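Ferrichrome ABC transporter substrate-binding protein (Staphylococcus pseudintermedius, PDB 5FLY) probably binds iron-loaded hydroxamate siderophores such as ferrichrome and delivers them to an ABC transporter for iron uptake. Local coordinates at residues Q52-Q62 and S255-T264; K167-W175 and D195-V206. All blocks are in the same frame, centred on the assembly; numbering follows the deposited sequence.

Interaction 1 of 2, residues Q52-Q62 and S255-T264; sequences QVDQSPVLAKQ and SVYWYNDPYT. With 7PG (2,5,8,11,14,17,20,23-octaoxapentacosan-25-ol), chain P.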
loop_
_atom_site.group_PDB
_atom_site.type_symbol
_atom_site.label_atom_id
_atom_site.label_comp_id
_atom_site.label_asym_id
_atom_site.label_seq_id
_atom_site.Cartn_x
_atom_site.Cartn_y
_atom_site.Cartn_z
ATOM N N GLN A 52 4.411 -13.588 -0.387
ATOM C CA GLN A 52 4.252 -12.520 0.594
ATOM C C GLN A 52 2.783 -12.199 0.859
ATOM O O GLN A 52 2.456 -11.634 1.897
ATOM C CB GLN A 52 4.978 -11.249 0.144
ATOM C CG GLN A 52 6.479 -11.342 0.260
ATOM C CD GLN A 52 7.149 -10.012 -0.036
ATOM O OE1 GLN A 52 7.202 -9.114 0.819
ATOM N NE2 GLN A 52 7.654 -9.874 -1.249
ATOM N N VAL A 53 1.885 -12.543 -0.066
ATOM C CA VAL A 53 0.477 -12.208 0.154
ATOM C C VAL A 53 -0.089 -12.981 1.340
ATOM O O VAL A 53 -1.038 -12.537 1.983
ATOM C CB VAL A 53 -0.413 -12.472 -1.100
ATOM C CG1 VAL A 53 0.069 -11.631 -2.287
ATOM C CG2 VAL A 53 -0.477 -13.937 -1.470
ATOM N N ASP A 54 0.516 -14.118 1.665
ATOM C CA ASP A 54 0.008 -14.925 2.765
ATOM C C ASP A 54 0.282 -14.306 4.128
ATOM O O ASP A 54 -0.329 -14.713 5.120
ATOM C CB ASP A 54 0.589 -16.329 2.692
ATOM C CG ASP A 54 -0.182 -17.218 1.719
ATOM O OD1 ASP A 54 -1.287 -16.810 1.291
ATOM O OD2 ASP A 54 0.320 -18.317 1.394
ATOM N N GLN A 55 1.171 -13.321 4.176
ATOM C CA GLN A 55 1.465 -12.643 5.427
ATOM C C GLN A 55 0.461 -11.529 5.733
ATOM O O GLN A 55 0.433 -11.030 6.852
ATOM C CB GLN A 55 2.889 -12.101 5.400
ATOM C CG GLN A 55 3.923 -13.212 5.550
ATOM C CD GLN A 55 4.988 -13.173 4.481
ATOM O OE1 GLN A 55 5.630 -12.141 4.258
ATOM N NE2 GLN A 55 5.197 -14.304 3.822
ATOM N N SER A 56 -0.354 -11.150 4.749
ATOM C CA SER A 56 -1.493 -10.253 4.985
ATOM C C SER A 56 -2.785 -11.042 5.180
ATOM O O SER A 56 -3.164 -11.828 4.309
ATOM C CB SER A 56 -1.685 -9.282 3.823
ATOM O OG SER A 56 -3.006 -8.746 3.859
ATOM N N PRO A 57 -3.479 -10.834 6.317
ATOM C CA PRO A 57 -4.724 -11.582 6.511
ATOM C C PRO A 57 -5.738 -11.257 5.428
ATOM O O PRO A 57 -6.546 -12.112 5.064
ATOM C CB PRO A 57 -5.211 -11.115 7.886
ATOM C CG PRO A 57 -3.980 -10.601 8.571
ATOM C CD PRO A 57 -3.132 -10.018 7.498
ATOM N N VAL A 58 -5.667 -10.034 4.911
ATOM C CA VAL A 58 -6.591 -9.575 3.884
ATOM C C VAL A 58 -6.341 -10.312 2.579
ATOM O O VAL A 58 -7.254 -10.896 2.003
ATOM C CB VAL A 58 -6.455 -8.059 3.641
ATOM C CG1 VAL A 58 -7.397 -7.599 2.516
ATOM C CG2 VAL A 58 -6.727 -7.283 4.943
ATOM N N LEU A 59 -5.105 -10.263 2.096
ATOM C CA LEU A 59 -4.791 -10.885 0.815
ATOM C C LEU A 59 -4.764 -12.415 0.893
ATOM O O LEU A 59 -5.101 -13.071 -0.078
ATOM C CB LEU A 59 -3.455 -10.368 0.280
ATOM C CG LEU A 59 -3.366 -8.851 0.102
ATOM C CD1 LEU A 59 -1.971 -8.459 -0.372
ATOM C CD2 LEU A 59 -4.421 -8.331 -0.862
ATOM N N ALA A 60 -4.384 -12.987 2.037
ATOM C CA ALA A 60 -4.261 -14.441 2.137
ATOM C C ALA A 60 -5.574 -15.132 1.791
ATOM O O ALA A 60 -5.583 -16.141 1.092
ATOM C CB ALA A 60 -3.792 -14.855 3.547
ATOM N N LYS A 61 -6.688 -14.584 2.262
ATOM C CA LYS A 61 -7.975 -15.230 2.017
ATOM C C LYS A 61 -8.394 -15.106 0.546
ATOM O O LYS A 61 -9.209 -15.885 0.077
ATOM C CB LYS A 61 -9.057 -14.652 2.929
ATOM C CG LYS A 61 -9.213 -13.180 2.831
ATOM C CD LYS A 61 -10.426 -12.682 3.608
ATOM C CE LYS A 61 -10.472 -11.150 3.592
ATOM N NZ LYS A 61 -10.141 -10.567 2.238
ATOM N N GLN A 62 -7.840 -14.138 -0.179
ATOM C CA GLN A 62 -8.168 -13.965 -1.597
ATOM C C GLN A 62 -7.353 -14.847 -2.550
ATOM O O GLN A 62 -7.686 -14.915 -3.738
ATOM C CB GLN A 62 -7.974 -12.503 -2.018
ATOM C CG GLN A 62 -8.834 -11.498 -1.260
ATOM C CD GLN A 62 -10.317 -11.813 -1.325
ATOM O OE1 GLN A 62 -11.054 -11.554 -0.371
ATOM N NE2 GLN A 62 -10.770 -12.358 -2.455
ATOM N N SER A 255 0.314 -6.054 9.468
ATOM C CA SER A 255 0.184 -7.063 8.411
ATOM C C SER A 255 -1.076 -6.816 7.590
ATOM O O SER A 255 -1.128 -7.189 6.423
ATOM C CB SER A 255 0.177 -8.476 8.991
ATOM O OG SER A 255 -1.019 -8.772 9.686
ATOM N N VAL A 256 -2.080 -6.195 8.209
ATOM C CA VAL A 256 -3.293 -5.813 7.500
ATOM C C VAL A 256 -3.056 -4.538 6.699
ATOM O O VAL A 256 -3.556 -4.389 5.586
ATOM C CB VAL A 256 -4.466 -5.599 8.487
ATOM C CG1 VAL A 256 -5.647 -4.892 7.812
ATOM C CG2 VAL A 256 -4.912 -6.930 9.060
ATOM N N TYR A 257 -2.284 -3.620 7.274
ATOM C CA TYR A 257 -2.164 -2.251 6.754
ATOM C C TYR A 257 -1.056 -2.010 5.719
ATOM O O TYR A 257 -0.979 -0.918 5.157
ATOM C CB TYR A 257 -1.950 -1.293 7.930
ATOM C CG TYR A 257 -3.223 -0.783 8.558
ATOM C CD1 TYR A 257 -4.050 -1.621 9.302
ATOM C CD2 TYR A 257 -3.605 0.536 8.399
ATOM C CE1 TYR A 257 -5.219 -1.150 9.864
ATOM C CE2 TYR A 257 -4.772 1.014 8.953
ATOM C CZ TYR A 257 -5.572 0.158 9.689
ATOM O OH TYR A 257 -6.729 0.623 10.253
ATOM N N TRP A 258 -0.194 -2.989 5.467
ATOM C CA TRP A 258 0.940 -2.743 4.571
ATOM C C TRP A 258 0.531 -2.307 3.169
ATOM O O TRP A 258 1.206 -1.477 2.563
ATOM C CB TRP A 258 1.821 -3.979 4.426
ATOM C CG TRP A 258 2.707 -4.253 5.588
ATOM C CD1 TRP A 258 3.340 -3.334 6.376
ATOM C CD2 TRP A 258 3.037 -5.539 6.113
ATOM N NE1 TRP A 258 4.052 -3.977 7.363
ATOM C CE2 TRP A 258 3.880 -5.333 7.221
ATOM C CE3 TRP A 258 2.701 -6.857 5.749
ATOM C CZ2 TRP A 258 4.395 -6.386 7.969
ATOM C CZ3 TRP A 258 3.218 -7.907 6.505
ATOM C CH2 TRP A 258 4.051 -7.662 7.597
ATOM N N TYR A 259 -0.537 -2.893 2.636
ATOM C CA TYR A 259 -0.855 -2.747 1.209
ATOM C C TYR A 259 -1.850 -1.605 0.915
ATOM O O TYR A 259 -2.403 -0.998 1.834
ATOM C CB TYR A 259 -1.353 -4.106 0.675
ATOM C CG TYR A 259 -0.228 -5.118 0.745
ATOM C CD1 TYR A 259 0.815 -5.057 -0.162
ATOM C CD2 TYR A 259 -0.169 -6.075 1.748
ATOM C CE1 TYR A 259 1.876 -5.939 -0.103
ATOM C CE2 TYR A 259 0.904 -6.966 1.821
ATOM C CZ TYR A 259 1.919 -6.881 0.892
ATOM O OH TYR A 259 2.989 -7.747 0.942
ATOM N N ASN A 260 -2.044 -1.291 -0.368
ATOM C CA ASN A 260 -2.956 -0.220 -0.765
ATOM C C ASN A 260 -3.841 -0.620 -1.945
ATOM O O ASN A 260 -4.316 0.225 -2.689
ATOM C CB ASN A 260 -2.183 1.085 -1.078
ATOM C CG ASN A 260 -1.162 0.948 -2.215
ATOM O OD1 ASN A 260 -1.119 -0.040 -2.942
ATOM N ND2 ASN A 260 -0.330 1.975 -2.368
ATOM N N ASP A 261 -4.042 -1.926 -2.094
ATOM C CA ASP A 261 -5.002 -2.481 -3.051
ATOM C C ASP A 261 -6.456 -2.264 -2.581
ATOM O O ASP A 261 -6.707 -1.994 -1.405
ATOM C CB ASP A 261 -4.737 -3.963 -3.201
ATOM C CG ASP A 261 -4.980 -4.687 -1.909
ATOM O OD1 ASP A 261 -4.054 -4.706 -1.066
ATOM O OD2 ASP A 261 -6.132 -5.161 -1.700
ATOM N N PRO A 262 -7.436 -2.442 -3.481
ATOM C CA PRO A 262 -8.837 -2.211 -3.080
ATOM C C PRO A 262 -9.330 -3.049 -1.890
ATOM O O PRO A 262 -10.169 -2.538 -1.141
ATOM C CB PRO A 262 -9.625 -2.554 -4.354
ATOM C CG PRO A 262 -8.626 -2.267 -5.483
ATOM C CD PRO A 262 -7.293 -2.672 -4.929
ATOM N N TYR A 263 -8.887 -4.297 -1.723
ATOM C CA TYR A 263 -9.340 -5.096 -0.578
ATOM C C TYR A 263 -8.815 -4.464 0.705
ATOM O O TYR A 263 -9.557 -4.233 1.646
ATOM C CB TYR A 263 -8.867 -6.549 -0.665
ATOM C CG TYR A 263 -9.470 -7.354 -1.785
ATOM C CD1 TYR A 263 -10.741 -7.908 -1.665
ATOM C CD2 TYR A 263 -8.750 -7.597 -2.952
ATOM C CE1 TYR A 263 -11.287 -8.659 -2.691
ATOM C CE2 TYR A 263 -9.276 -8.352 -3.976
ATOM C CZ TYR A 263 -10.550 -8.878 -3.847
ATOM O OH TYR A 263 -11.097 -9.634 -4.867
ATOM N N THR A 264 -7.524 -4.161 0.715
ATOM C CA THR A 264 -6.890 -3.583 1.891
ATOM C C THR A 264 -7.468 -2.212 2.169
ATOM O O THR A 264 -7.708 -1.866 3.326
ATOM C CB THR A 264 -5.362 -3.478 1.731
ATOM O OG1 THR A 264 -4.805 -4.786 1.532
ATOM C CG2 THR A 264 -4.755 -2.859 2.971
HETATM C C2 7PG P . 6.016 -5.400 3.196
HETATM O O1 7PG P . 6.280 -5.724 4.534
HETATM C C3 7PG P . 6.768 -4.647 5.280
HETATM C C4 7PG P . 8.283 -4.758 5.430
HETATM O O2 7PG P . 8.749 -3.922 6.455
HETATM C C5 7PG P . 8.355 -2.586 6.345
HETATM C C6 7PG P . 9.454 -1.637 6.814
HETATM O O3 7PG P . 9.422 -0.468 6.039
HETATM C C7 7PG P . 10.134 -0.503 4.833
HETATM C C8 7PG P . 9.732 0.702 3.979
HETATM O O4 7PG P . 10.298 0.673 2.692
HETATM C C9 7PG P . 9.970 -0.453 1.939
HETATM C C10 7PG P . 9.982 -0.205 0.428
HETATM O O5 7PG P . 9.008 -1.057 -0.122
HETATM C C11 7PG P . 8.601 -0.821 -1.443
HETATM C C12 7PG P . 7.215 -1.438 -1.657
HETATM O O6 7PG P . 6.280 -0.444 -1.994
HETATM C C13 7PG P . 5.456 0.043 -0.971
HETATM C C14 7PG P . 4.459 -1.029 -0.544
HETATM O O7 7PG P . 3.205 -0.430 -0.377
HETATM C C15 7PG P . 2.108 -1.272 -0.610
HETATM O O HOH W 1 3.056 -9.249 3.166
HETATM O O HOH W 2 -3.402 -6.086 3.436
HETATM O O HOH W 3 -12.943 -11.303 -4.052
#
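With CG beside the backbone N (chi1 -60°) and a bend at chi2 (-55°), the side chain of Gln-62 folds over the ring of Tyr-263, which faces the amide. The amide plane lies 13° from the ring plane in a stack, with Gln-62 CG over the ring centre, 3.9 Å from the Tyr-263 centroid. The polar ends are tied as well: Lys-61 NZ donates to an in-plane lone pair of Gln-62 OE1, and a water links Tyr-263 OH, more weakly, to Gln-62 NE2. Further in, Leu-59 sends its two methyls to different partners. Leu-59 CD1 lies over one face of Tyr-259, 3.7 Å from Tyr-259 CD2, a CH-pi contact offset toward the rim, and CD2 passes the carboxylate of Asp-261. Helices 57-62 and 262-278 each start at an N-cap, Ser-56 and Asp-261. Ser-56 OG takes a nearly straight bond from Leu-59 N (3.1 Å), while Asp-261 OD2 accepts from Thr-264 N and Asp-261 OD1 from Thr-264 OG1. In this class III binding protein the contact packs helix 57-62 of the lobe with the parallel sheet against the connection from helix 254-257 into helix 262-278. No direct hydrogen bond crosses it. One water instead joins Ser-56 OG, Val-256 O and Thr-264 OG1, and another joins Gln-52 O to Tyr-259 OH. Val-58 spreads its methyls between Val-256 CG1 and Tyr-263 CB, the latter 3.7 Å from Val-58 CG1. Trp-258, its NE1 bonded to Glu-162, lays one ring face against the bound polyether, whose O1 sits over the ring centre.

Interaction 2 of 2, residues K167-W175 and D195-V206; sequences KIYAYGKNW and DDATKKEGWTEV. With 7PG (2,5,8,11,14,17,20,23-octaoxapentacosan-25-ol), chain P.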
loop_
_atom_site.group_PDB
_atom_site.type_symbol
_atom_site.label_atom_id
_atom_site.label_comp_id
_atom_site.label_asym_id
_atom_site.label_seq_id
_atom_site.Cartn_x
_atom_site.Cartn_y
_atom_site.Cartn_z
ATOM N N LYS A 167 13.168 -1.428 14.528
ATOM C CA LYS A 167 13.374 -0.106 13.973
ATOM C C LYS A 167 12.044 0.623 13.844
ATOM O O LYS A 167 10.980 0.022 13.996
ATOM C CB LYS A 167 14.061 -0.210 12.620
ATOM C CG LYS A 167 15.511 -0.629 12.726
ATOM C CD LYS A 167 16.199 -0.551 11.389
ATOM C CE LYS A 167 17.713 -0.651 11.531
ATOM N NZ LYS A 167 18.285 0.434 12.398
ATOM N N ILE A 168 12.122 1.926 13.598
ATOM C CA ILE A 168 10.946 2.778 13.464
ATOM C C ILE A 168 10.922 3.380 12.068
ATOM O O ILE A 168 11.917 3.937 11.610
ATOM C CB ILE A 168 10.938 3.908 14.505
ATOM C CG1 ILE A 168 11.181 3.325 15.903
ATOM C CG2 ILE A 168 9.618 4.674 14.460
ATOM C CD1 ILE A 168 11.402 4.345 16.996
ATOM N N TYR A 169 9.773 3.283 11.397
ATOM C CA TYR A 169 9.598 3.905 10.088
ATOM C C TYR A 169 8.462 4.927 10.120
ATOM O O TYR A 169 7.549 4.791 10.913
ATOM C CB TYR A 169 9.335 2.825 9.036
ATOM C CG TYR A 169 10.497 1.856 8.968
ATOM C CD1 TYR A 169 11.600 2.133 8.169
ATOM C CD2 TYR A 169 10.514 0.706 9.741
ATOM C CE1 TYR A 169 12.671 1.277 8.115
ATOM C CE2 TYR A 169 11.594 -0.155 9.707
ATOM C CZ TYR A 169 12.667 0.136 8.886
ATOM O OH TYR A 169 13.750 -0.720 8.831
ATOM N N ALA A 170 8.542 5.965 9.293
ATOM C CA ALA A 170 7.409 6.872 9.098
ATOM C C ALA A 170 7.164 7.047 7.609
ATOM O O ALA A 170 8.089 6.905 6.807
ATOM C CB ALA A 170 7.655 8.220 9.777
ATOM N N TYR A 171 5.927 7.353 7.237
ATOM C CA TYR A 171 5.529 7.302 5.820
ATOM C C TYR A 171 5.056 8.611 5.222
ATOM O O TYR A 171 4.523 9.480 5.919
ATOM C CB TYR A 171 4.454 6.223 5.657
ATOM C CG TYR A 171 5.031 4.904 6.067
ATOM C CD1 TYR A 171 5.973 4.277 5.266
ATOM C CD2 TYR A 171 4.718 4.328 7.294
ATOM C CE1 TYR A 171 6.560 3.092 5.651
ATOM C CE2 TYR A 171 5.302 3.142 7.685
ATOM C CZ TYR A 171 6.223 2.528 6.852
ATOM O OH TYR A 171 6.830 1.349 7.206
ATOM N N GLY A 172 5.345 8.758 3.929
ATOM C CA GLY A 172 4.761 9.793 3.101
ATOM C C GLY A 172 3.312 9.489 2.754
ATOM O O GLY A 172 2.706 8.599 3.345
ATOM N N LYS A 173 2.746 10.206 1.781
ATOM C CA LYS A 173 1.315 10.084 1.520
ATOM C C LYS A 173 0.903 8.842 0.721
ATOM O O LYS A 173 -0.288 8.565 0.605
ATOM C CB LYS A 173 0.807 11.341 0.807
ATOM C CG LYS A 173 0.974 12.605 1.648
ATOM C CD LYS A 173 0.242 13.806 1.036
ATOM C CE LYS A 173 0.328 15.040 1.941
ATOM N NZ LYS A 173 1.738 15.534 2.058
ATOM N N ASN A 174 1.853 8.081 0.189
ATOM C CA ASN A 174 1.495 6.939 -0.658
ATOM C C ASN A 174 2.489 5.788 -0.500
ATOM O O ASN A 174 3.110 5.360 -1.480
ATOM C CB ASN A 174 1.414 7.403 -2.134
ATOM C CG ASN A 174 0.503 6.528 -2.999
ATOM O OD1 ASN A 174 -0.639 6.897 -3.283
ATOM N ND2 ASN A 174 1.020 5.403 -3.463
ATOM N N TRP A 175 2.629 5.274 0.724
ATOM C CA TRP A 175 3.496 4.121 0.963
ATOM C C TRP A 175 2.811 3.056 1.825
ATOM O O TRP A 175 3.451 2.365 2.618
ATOM C CB TRP A 175 4.810 4.575 1.599
ATOM C CG TRP A 175 5.964 3.754 1.110
ATOM C CD1 TRP A 175 6.442 2.603 1.658
ATOM C CD2 TRP A 175 6.745 3.995 -0.066
ATOM N NE1 TRP A 175 7.492 2.120 0.903
ATOM C CE2 TRP A 175 7.697 2.959 -0.157
ATOM C CE3 TRP A 175 6.750 5.000 -1.032
ATOM C CZ2 TRP A 175 8.635 2.896 -1.183
ATOM C CZ3 TRP A 175 7.686 4.939 -2.043
ATOM C CH2 TRP A 175 8.606 3.886 -2.115
ATOM N N ASP A 195 6.552 15.614 6.324
ATOM C CA ASP A 195 6.484 15.802 4.885
ATOM C C ASP A 195 7.889 15.924 4.305
ATOM O O ASP A 195 8.247 15.198 3.368
ATOM C CB ASP A 195 5.648 17.049 4.552
ATOM C CG ASP A 195 5.344 17.185 3.072
ATOM O OD1 ASP A 195 5.521 16.214 2.309
ATOM O OD2 ASP A 195 4.904 18.282 2.674
ATOM N N ASP A 196 8.682 16.826 4.867
ATOM C CA ASP A 196 10.033 17.057 4.363
ATOM C C ASP A 196 10.918 15.811 4.465
ATOM O O ASP A 196 11.681 15.520 3.540
ATOM C CB ASP A 196 10.683 18.225 5.104
ATOM C CG ASP A 196 10.029 19.554 4.773
ATOM O OD1 ASP A 196 9.311 19.641 3.750
ATOM O OD2 ASP A 196 10.237 20.514 5.536
ATOM N N ALA A 197 10.800 15.075 5.569
ATOM C CA ALA A 197 11.587 13.861 5.788
ATOM C C ALA A 197 11.178 12.692 4.892
ATOM O O ALA A 197 11.963 11.756 4.733
ATOM C CB ALA A 197 11.503 13.426 7.253
ATOM N N THR A 198 9.969 12.723 4.324
ATOM C CA THR A 198 9.479 11.587 3.521
ATOM C C THR A 198 9.275 11.911 2.042
ATOM O O THR A 198 8.927 11.037 1.253
ATOM C CB THR A 198 8.137 11.024 4.078
ATOM O OG1 THR A 198 7.120 12.030 4.038
ATOM C CG2 THR A 198 8.322 10.521 5.505
ATOM N N LYS A 199 9.515 13.160 1.671
ATOM C CA LYS A 199 9.209 13.645 0.324
ATOM C C LYS A 199 10.053 12.956 -0.767
ATOM O O LYS A 199 9.525 12.556 -1.820
ATOM C CB LYS A 199 9.424 15.165 0.293
ATOM C CG LYS A 199 9.121 15.849 -1.016
ATOM C CD LYS A 199 7.673 15.683 -1.403
ATOM C CE LYS A 199 7.301 16.644 -2.529
ATOM N NZ LYS A 199 8.379 16.739 -3.568
ATOM N N LYS A 200 11.350 12.815 -0.507
ATOM C CA LYS A 200 12.290 12.357 -1.530
ATOM C C LYS A 200 12.140 10.880 -1.879
ATOM O O LYS A 200 12.186 10.513 -3.056
ATOM C CB LYS A 200 13.730 12.621 -1.079
ATOM C CG LYS A 200 14.078 14.104 -0.980
ATOM C CD LYS A 200 15.577 14.323 -0.783
ATOM C CE LYS A 200 15.908 15.807 -0.698
ATOM N NZ LYS A 200 17.364 16.057 -0.483
ATOM N N GLU A 201 11.957 10.041 -0.864
ATOM C CA GLU A 201 11.926 8.600 -1.063
ATOM C C GLU A 201 10.548 7.994 -0.800
ATOM O O GLU A 201 10.313 6.852 -1.179
ATOM C CB GLU A 201 12.959 7.907 -0.173
ATOM C CG GLU A 201 14.389 8.424 -0.336
ATOM C CD GLU A 201 14.804 8.566 -1.785
ATOM O OE1 GLU A 201 14.410 7.705 -2.607
ATOM O OE2 GLU A 201 15.522 9.549 -2.099
ATOM N N GLY A 202 9.659 8.752 -0.158
ATOM C CA GLY A 202 8.296 8.302 0.108
ATOM C C GLY A 202 8.075 7.738 1.498
ATOM O O GLY A 202 6.949 7.472 1.901
ATOM N N TRP A 203 9.167 7.597 2.237
ATOM C CA TRP A 203 9.168 7.010 3.564
ATOM C C TRP A 203 10.512 7.305 4.183
ATOM O O TRP A 203 11.445 7.706 3.478
ATOM C CB TRP A 203 8.961 5.502 3.499
ATOM C CG TRP A 203 10.088 4.834 2.751
ATOM C CD1 TRP A 203 10.192 4.668 1.402
ATOM C CD2 TRP A 203 11.276 4.278 3.319
ATOM N NE1 TRP A 203 11.377 4.035 1.091
ATOM C CE2 TRP A 203 12.054 3.776 2.253
ATOM C CE3 TRP A 203 11.753 4.136 4.625
ATOM C CZ2 TRP A 203 13.289 3.156 2.456
ATOM C CZ3 TRP A 203 12.973 3.507 4.825
ATOM C CH2 TRP A 203 13.730 3.033 3.742
ATOM N N THR A 204 10.647 7.061 5.482
ATOM C CA THR A 204 11.955 7.171 6.111
ATOM C C THR A 204 12.062 6.315 7.357
ATOM O O THR A 204 11.073 6.053 8.025
ATOM C CB THR A 204 12.275 8.630 6.487
ATOM O OG1 THR A 204 13.634 8.707 6.934
ATOM C CG2 THR A 204 11.314 9.146 7.564
ATOM N N GLU A 205 13.278 5.870 7.656
ATOM C CA GLU A 205 13.579 5.347 8.982
ATOM C C GLU A 205 13.685 6.547 9.921
ATOM O O GLU A 205 14.185 7.605 9.533
ATOM C CB GLU A 205 14.871 4.514 9.011
ATOM C CG GLU A 205 15.138 4.009 10.415
ATOM C CD GLU A 205 16.294 3.025 10.558
ATOM O OE1 GLU A 205 16.882 2.599 9.531
ATOM O OE2 GLU A 205 16.587 2.673 11.726
ATOM N N VAL A 206 13.193 6.371 11.140
ATOM C CA VAL A 206 13.197 7.413 12.169
ATOM C C VAL A 206 14.100 6.947 13.301
ATOM O O VAL A 206 13.799 5.952 13.942
ATOM C CB VAL A 206 11.767 7.696 12.702
ATOM C CG1 VAL A 206 11.782 8.724 13.815
ATOM C CG2 VAL A 206 10.857 8.168 11.580
HETATM C C2 7PG P . 6.016 -5.400 3.196
HETATM O O1 7PG P . 6.280 -5.724 4.534
HETATM C C3 7PG P . 6.768 -4.647 5.280
HETATM C C4 7PG P . 8.283 -4.758 5.430
HETATM O O2 7PG P . 8.749 -3.922 6.455
HETATM C C5 7PG P . 8.355 -2.586 6.345
HETATM C C6 7PG P . 9.454 -1.637 6.814
HETATM O O3 7PG P . 9.422 -0.468 6.039
HETATM C C7 7PG P . 10.134 -0.503 4.833
HETATM C C8 7PG P . 9.732 0.702 3.979
HETATM O O4 7PG P . 10.298 0.673 2.692
HETATM C C9 7PG P . 9.970 -0.453 1.939
HETATM C C10 7PG P . 9.982 -0.205 0.428
HETATM O O5 7PG P . 9.008 -1.057 -0.122
HETATM C C11 7PG P . 8.601 -0.821 -1.443
HETATM C C12 7PG P . 7.215 -1.438 -1.657
HETATM O O6 7PG P . 6.280 -0.444 -1.994
HETATM C C13 7PG P . 5.456 0.043 -0.971
HETATM C C14 7PG P . 4.459 -1.029 -0.544
HETATM O O7 7PG P . 3.205 -0.430 -0.377
HETATM C C15 7PG P . 2.108 -1.272 -0.610
HETATM O O HOH W 4 14.695 3.323 13.789
HETATM O O HOH W 5 4.795 8.106 0.027
#
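Strand 203-205 forms an edge of the mixed sheet and pairs antiparallel with strand 167-171, their axes 4.7 Å apart. At the hydrogen-bonded pair Ala-170 and Thr-204, two bonds run nearly along the C=O axes, Ala-170 N to Thr-204 O at 2.8 Å and Thr-204 N to Ala-170 O at 2.9 Å. Val-206 N to Ile-168 O continues the ladder at one end. At the other, Gly-172 N donates to Gly-202 O from above the carbonyl plane, and a water donates to the same oxygen and accepts from Asn-174 N. Gly-202, with a positive phi of 98° that suits glycine, sets its CA beside Trp-175 CE3.

Tyr-169, Tyr-171, Trp-203 and Glu-205 project from the same face. With CG of Trp-203 between backbone N and carbonyl carbon (chi1 62°), the indole brings CD1 over one face of Trp-175, 3.4 Å from Trp-175 CE2; the five-membered rings are inclined by 43°. Its other end, CZ3, comes to the edge of Tyr-169. On the reverse face, Ala-170 CB touches Val-206 CG2 at 3.7 Å. Lys-167 NZ closes the outer end with a 2.9 Å salt bridge to the syn lone pair of Glu-205 OE2, which also receives a water.

The polyether runs along the aromatic face: O4 lies over the centre of Trp-203, O3 over that of Tyr-169, and C13 on the side of Trp-175 away from Trp-203. Tyr-171 OH is bonded to Glu-162. These rings make an aromatic wall of the ligand pocket, consistent with the siderophore cleft of a class III solute-binding protein.

The centres of the two interactions lie about 21 Å apart, and both touch the same bound polyether. Along the chain, residues 52-62 come first, then 167-175 and 195-206, and finally 255-264, so interaction 2 falls entirely between the two halves of interaction 1. Interaction 2 belongs to the mixed sheet, at its 203-205 edge; interaction 1 joins helix 57-62, from the part of the chain that builds the parallel sheet, to the segment following strand 249-253 of the mixed sheet. The contacts meet where Asn-260 packs on Asn-174, and Glu-162 is a shared partner of the two. Together they contribute six of the eleven pocket residues, drawn from 167-175, 195-206 and 255-264.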